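Local structure of steroid delta-isomerase (Pseudomonas aeruginosa, 3MSO) at residues F87-M101 against F113-L126. The protein probably acts on a small hydrophobic ligand in an NTF2-like fold and is named a steroid delta-isomerase, though its substrate is not established. Sequence-based numbering, arbitrary orientation.
Sequences FSARVGERELKGIDM and FEVMVRPMSGLQAL
Lys-97, Ile-99 and Met-101 pair antiparallel with Arg-118, Met-116 and Glu-114, each pair sharing two backbone hydrogen bonds. The strand axes run 155° apart. At Gly-98 the backbones close in, with CA 4.2 Å from Val-117 CA. After Arg-118 a cis peptide leads to Pro-119, the N-cap of helix 120-126, which crosses strand 94-101 at 101°. This is the hairpin 94-104/110-118 of the curved NTF2-like sheet; helix 120-138 follows it and packs across the first residues of strand 94-104. The helix passes Leu-96 at Gly-122, which has no side chain. Leu-96 CD2 lies 3.8 Å from Gly-122 O and 4.1 Å from Val-117 CG1. Val-91 CG1, anti to its own N (chi1 176°), meets Ala-125 CB at 3.7 Å. Arg-94 lays one guanidinium face over Ser-121 CB; its charge pairs with Glu-93 of the third subunit. On the Val-115 and Val-117 face, Asp-100 OD1 sits in the ring plane at the edge of Phe-113, 3.3 Å from CE1. Asp-100 OD2 is hydrogen-bonded to Tyr-71 OH. On the other face Lys-97 and Arg-118 lie side by side, Lys-97 CB 3.8 Å from Arg-118 CG. Both reach Glu-114 of the second subunit, and Lys-97 also pairs with Glu-86. Selenomethionines Met-101 and Met-116 cross, CE methyls 3.8 Å apart.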
loop_
_atom_site.group_PDB
_atom_site.type_symbol
_atom_site.label_atom_id
_atom_site.label_comp_id
_atom_site.label_asym_id
_atom_site.label_seq_id
_atom_site.Cartn_x
_atom_site.Cartn_y
_atom_site.Cartn_z
ATOM N N PHE B 87 3.527 4.855 -20.590
ATOM C CA PHE B 87 3.267 3.467 -20.937
ATOM C C PHE B 87 1.950 2.943 -20.399
ATOM O O PHE B 87 1.401 3.468 -19.416
ATOM C CB PHE B 87 4.438 2.537 -20.506
ATOM C CG PHE B 87 4.677 2.404 -19.010
ATOM C CD1 PHE B 87 3.930 1.511 -18.242
ATOM C CD2 PHE B 87 5.668 3.150 -18.378
ATOM C CE1 PHE B 87 4.152 1.385 -16.869
ATOM C CE2 PHE B 87 5.884 3.027 -16.992
ATOM C CZ PHE B 87 5.109 2.162 -16.251
ATOM N N SER B 88 1.482 1.852 -21.017
ATOM C CA SER B 88 0.354 1.032 -20.597
ATOM C C SER B 88 0.961 -0.334 -20.327
ATOM O O SER B 88 1.976 -0.683 -20.920
ATOM C CB SER B 88 -0.692 0.934 -21.693
ATOM O OG SER B 88 -0.115 0.493 -22.910
ATOM N N ALA B 89 0.380 -1.086 -19.396
ATOM C CA ALA B 89 0.828 -2.428 -18.996
ATOM C C ALA B 89 -0.305 -3.095 -18.209
ATOM O O ALA B 89 -1.355 -2.476 -17.984
ATOM C CB ALA B 89 2.097 -2.333 -18.129
ATOM N N ARG B 90 -0.113 -4.365 -17.826
ATOM C CA ARG B 90 -1.047 -5.090 -16.974
ATOM C C ARG B 90 -0.314 -6.010 -16.007
ATOM O O ARG B 90 0.802 -6.434 -16.290
ATOM C CB ARG B 90 -2.231 -5.759 -17.727
ATOM C CG ARG B 90 -1.879 -6.897 -18.676
ATOM C CD ARG B 90 -3.057 -7.842 -18.896
ATOM N NE ARG B 90 -2.614 -9.219 -19.136
ATOM N N VAL B 91 -0.878 -6.204 -14.818
ATOM C CA VAL B 91 -0.326 -7.081 -13.789
ATOM C C VAL B 91 -1.504 -7.992 -13.430
ATOM O O VAL B 91 -2.398 -7.602 -12.672
ATOM C CB VAL B 91 0.287 -6.298 -12.593
ATOM C CG1 VAL B 91 0.760 -7.247 -11.507
ATOM C CG2 VAL B 91 1.450 -5.419 -13.053
ATOM N N GLY B 92 -1.551 -9.144 -14.095
ATOM C CA GLY B 92 -2.660 -10.083 -13.992
ATOM C C GLY B 92 -3.897 -9.468 -14.626
ATOM O O GLY B 92 -3.894 -9.129 -15.817
ATOM N N GLU B 93 -4.932 -9.254 -13.805
ATOM C CA GLU B 93 -6.209 -8.641 -14.182
ATOM C C GLU B 93 -6.113 -7.113 -14.167
ATOM O O GLU B 93 -6.964 -6.440 -14.760
ATOM C CB GLU B 93 -7.291 -9.059 -13.181
ATOM N N ARG B 94 -5.092 -6.572 -13.454
ATOM C CA ARG B 94 -4.922 -5.144 -13.272
ATOM C C ARG B 94 -4.308 -4.415 -14.419
ATOM O O ARG B 94 -3.118 -4.528 -14.707
ATOM C CB ARG B 94 -4.313 -4.790 -11.911
ATOM C CG ARG B 94 -5.365 -4.419 -10.858
ATOM C CD ARG B 94 -6.412 -5.498 -10.696
ATOM N NE ARG B 94 -7.501 -5.111 -9.803
ATOM C CZ ARG B 94 -7.622 -5.529 -8.553
ATOM N NH1 ARG B 94 -6.707 -6.336 -8.025
ATOM N NH2 ARG B 94 -8.654 -5.145 -7.817
ATOM N N GLU B 95 -5.173 -3.682 -15.092
ATOM C CA GLU B 95 -4.842 -2.836 -16.214
ATOM C C GLU B 95 -4.157 -1.594 -15.641
ATOM O O GLU B 95 -4.653 -1.031 -14.678
ATOM C CB GLU B 95 -6.151 -2.484 -16.946
ATOM C CG GLU B 95 -5.981 -2.215 -18.424
ATOM C CD GLU B 95 -5.571 -3.425 -19.230
ATOM O OE1 GLU B 95 -6.443 -4.281 -19.502
ATOM O OE2 GLU B 95 -4.376 -3.515 -19.591
ATOM N N LEU B 96 -2.985 -1.217 -16.130
ATOM C CA LEU B 96 -2.363 -0.029 -15.550
ATOM C C LEU B 96 -1.795 0.962 -16.567
ATOM O O LEU B 96 -1.628 0.666 -17.752
ATOM C CB LEU B 96 -1.374 -0.341 -14.401
ATOM C CG LEU B 96 -0.088 -1.078 -14.760
ATOM C CD1 LEU B 96 1.033 -0.117 -15.276
ATOM C CD2 LEU B 96 0.416 -1.866 -13.593
ATOM N N LYS B 97 -1.460 2.130 -16.050
ATOM C CA LYS B 97 -0.925 3.250 -16.796
ATOM C C LYS B 97 0.254 3.791 -16.004
ATOM O O LYS B 97 0.211 3.787 -14.759
ATOM C CB LYS B 97 -2.038 4.291 -16.864
ATOM C CG LYS B 97 -1.994 5.164 -18.051
ATOM C CD LYS B 97 -2.216 4.482 -19.382
ATOM C CE LYS B 97 -1.493 5.375 -20.362
ATOM N NZ LYS B 97 -1.889 6.815 -20.188
ATOM N N GLY B 98 1.308 4.195 -16.701
ATOM C CA GLY B 98 2.495 4.681 -16.014
ATOM C C GLY B 98 3.422 5.564 -16.809
ATOM O O GLY B 98 3.222 5.773 -18.008
ATOM N N ILE B 99 4.465 6.077 -16.123
ATOM C CA ILE B 99 5.522 6.894 -16.716
ATOM C C ILE B 99 6.909 6.491 -16.238
ATOM O O ILE B 99 7.095 6.182 -15.074
ATOM C CB ILE B 99 5.321 8.438 -16.563
ATOM C CG1 ILE B 99 5.272 8.897 -15.087
ATOM C CG2 ILE B 99 4.140 8.948 -17.371
ATOM C CD1 ILE B 99 5.985 10.273 -14.807
ATOM N N ASP B 100 7.891 6.520 -17.144
ATOM C CA ASP B 100 9.310 6.369 -16.817
ATOM C C ASP B 100 9.795 7.807 -16.995
ATOM O O ASP B 100 9.686 8.336 -18.110
ATOM C CB ASP B 100 10.051 5.447 -17.817
ATOM C CG ASP B 100 9.722 3.974 -17.687
ATOM O OD1 ASP B 100 9.537 3.508 -16.547
ATOM O OD2 ASP B 100 9.705 3.271 -18.727
HETATM N N MSE B 101 10.194 8.478 -15.902
HETATM C CA MSE B 101 10.710 9.847 -15.969
HETATM C C MSE B 101 12.220 9.776 -15.755
HETATM O O MSE B 101 12.687 9.634 -14.628
HETATM C CB MSE B 101 10.009 10.797 -14.990
HETATM C CG MSE B 101 10.531 12.250 -15.066
HETATM SE SE MSE B 101 9.170 13.566 -14.574
HETATM C CE MSE B 101 8.708 12.938 -12.836
ATOM N N PHE B 113 15.936 7.799 -12.325
ATOM C CA PHE B 113 14.895 7.050 -12.991
ATOM C C PHE B 113 13.747 6.959 -12.010
ATOM O O PHE B 113 13.824 6.228 -11.016
ATOM C CB PHE B 113 15.394 5.657 -13.370
ATOM C CG PHE B 113 14.622 4.990 -14.485
ATOM C CD1 PHE B 113 13.267 4.697 -14.342
ATOM C CD2 PHE B 113 15.265 4.584 -15.650
ATOM C CE1 PHE B 113 12.563 4.051 -15.359
ATOM C CE2 PHE B 113 14.555 3.939 -16.669
ATOM C CZ PHE B 113 13.211 3.668 -16.509
ATOM N N GLU B 114 12.683 7.728 -12.286
ATOM C CA GLU B 114 11.489 7.830 -11.458
ATOM C C GLU B 114 10.285 7.234 -12.166
ATOM O O GLU B 114 9.970 7.614 -13.292
ATOM C CB GLU B 114 11.276 9.292 -11.110
ATOM C CG GLU B 114 10.183 9.572 -10.110
ATOM C CD GLU B 114 10.118 11.023 -9.675
ATOM O OE1 GLU B 114 10.929 11.840 -10.166
ATOM O OE2 GLU B 114 9.235 11.342 -8.850
ATOM N N VAL B 115 9.622 6.276 -11.507
ATOM C CA VAL B 115 8.436 5.610 -12.062
ATOM C C VAL B 115 7.187 5.995 -11.257
ATOM O O VAL B 115 7.259 6.104 -10.037
ATOM C CB VAL B 115 8.635 4.062 -12.127
ATOM C CG1 VAL B 115 7.402 3.350 -12.689
ATOM C CG2 VAL B 115 9.875 3.696 -12.936
HETATM N N MSE B 116 6.059 6.232 -11.951
HETATM C CA MSE B 116 4.728 6.473 -11.348
HETATM C C MSE B 116 3.737 5.564 -12.093
HETATM O O MSE B 116 3.857 5.350 -13.303
HETATM C CB MSE B 116 4.257 7.921 -11.461
HETATM C CG MSE B 116 5.239 8.925 -10.896
HETATM SE SE MSE B 116 4.440 10.669 -10.751
HETATM C CE MSE B 116 6.083 11.663 -10.458
ATOM N N VAL B 117 2.788 5.012 -11.356
ATOM C CA VAL B 117 1.778 4.107 -11.883
ATOM C C VAL B 117 0.421 4.567 -11.351
ATOM O O VAL B 117 0.350 5.149 -10.266
ATOM C CB VAL B 117 2.151 2.618 -11.535
ATOM C CG1 VAL B 117 0.931 1.691 -11.535
ATOM C CG2 VAL B 117 3.237 2.080 -12.480
ATOM N N ARG B 118 -0.629 4.378 -12.157
ATOM C CA ARG B 118 -2.034 4.639 -11.820
ATOM C C ARG B 118 -2.916 3.543 -12.480
ATOM O O ARG B 118 -2.514 3.020 -13.531
ATOM C CB ARG B 118 -2.468 6.060 -12.214
ATOM C CG ARG B 118 -2.461 6.343 -13.714
ATOM C CD ARG B 118 -3.287 7.577 -14.029
ATOM N NE ARG B 118 -4.720 7.322 -13.863
ATOM C CZ ARG B 118 -5.498 6.823 -14.814
ATOM N NH1 ARG B 118 -4.997 6.539 -16.009
ATOM N NH2 ARG B 118 -6.786 6.614 -14.583
ATOM N N PRO B 119 -4.098 3.175 -11.926
ATOM C CA PRO B 119 -4.729 3.664 -10.674
ATOM C C PRO B 119 -4.179 2.948 -9.443
ATOM O O PRO B 119 -3.271 2.128 -9.571
ATOM C CB PRO B 119 -6.210 3.359 -10.907
ATOM C CG PRO B 119 -6.193 2.092 -11.711
ATOM C CD PRO B 119 -4.921 2.123 -12.554
HETATM N N MSE B 120 -4.728 3.228 -8.269
HETATM C CA MSE B 120 -4.324 2.582 -7.023
HETATM C C MSE B 120 -4.215 1.043 -7.163
HETATM O O MSE B 120 -3.185 0.480 -6.802
HETATM C CB MSE B 120 -5.317 2.952 -5.912
HETATM C CG MSE B 120 -5.109 2.158 -4.632
HETATM SE SE MSE B 120 -3.436 2.612 -3.786
HETATM C CE MSE B 120 -4.233 4.030 -2.676
ATOM N N SER B 121 -5.271 0.385 -7.697
ATOM C CA SER B 121 -5.371 -1.069 -7.924
ATOM C C SER B 121 -4.181 -1.624 -8.714
ATOM O O SER B 121 -3.671 -2.697 -8.367
ATOM C CB SER B 121 -6.683 -1.419 -8.621
ATOM O OG SER B 121 -7.009 -0.475 -9.631
ATOM N N GLY B 122 -3.748 -0.882 -9.736
ATOM C CA GLY B 122 -2.606 -1.239 -10.567
ATOM C C GLY B 122 -1.310 -1.163 -9.788
ATOM O O GLY B 122 -0.488 -2.084 -9.864
ATOM N N LEU B 123 -1.129 -0.063 -9.003
ATOM C CA LEU B 123 0.040 0.161 -8.147
ATOM C C LEU B 123 0.142 -0.950 -7.103
ATOM O O LEU B 123 1.215 -1.537 -6.958
ATOM C CB LEU B 123 -0.029 1.537 -7.474
ATOM C CG LEU B 123 1.154 1.961 -6.585
ATOM C CD1 LEU B 123 2.461 2.006 -7.361
ATOM C CD2 LEU B 123 0.879 3.312 -5.882
ATOM N N GLN B 124 -0.982 -1.283 -6.436
ATOM C CA GLN B 124 -1.061 -2.355 -5.436
ATOM C C GLN B 124 -0.554 -3.694 -6.022
ATOM O O GLN B 124 0.293 -4.351 -5.406
ATOM C CB GLN B 124 -2.503 -2.538 -4.944
ATOM C CG GLN B 124 -3.094 -1.422 -4.095
ATOM C CD GLN B 124 -4.517 -1.762 -3.690
ATOM O OE1 GLN B 124 -5.392 -0.905 -3.509
ATOM N NE2 GLN B 124 -4.793 -3.037 -3.560
ATOM N N ALA B 125 -1.075 -4.076 -7.222
ATOM C CA ALA B 125 -0.711 -5.290 -7.955
ATOM C C ALA B 125 0.787 -5.281 -8.283
ATOM O O ALA B 125 1.453 -6.266 -7.981
ATOM C CB ALA B 125 -1.545 -5.408 -9.226
ATOM N N LEU B 126 1.322 -4.156 -8.824
ATOM C CA LEU B 126 2.743 -3.991 -9.123
ATOM C C LEU B 126 3.627 -4.241 -7.903
ATOM O O LEU B 126 4.498 -5.124 -7.982
ATOM C CB LEU B 126 3.053 -2.611 -9.745
ATOM C CG LEU B 126 4.545 -2.291 -9.999
ATOM C CD1 LEU B 126 5.168 -3.231 -11.037
ATOM C CD2 LEU B 126 4.713 -0.849 -10.407
#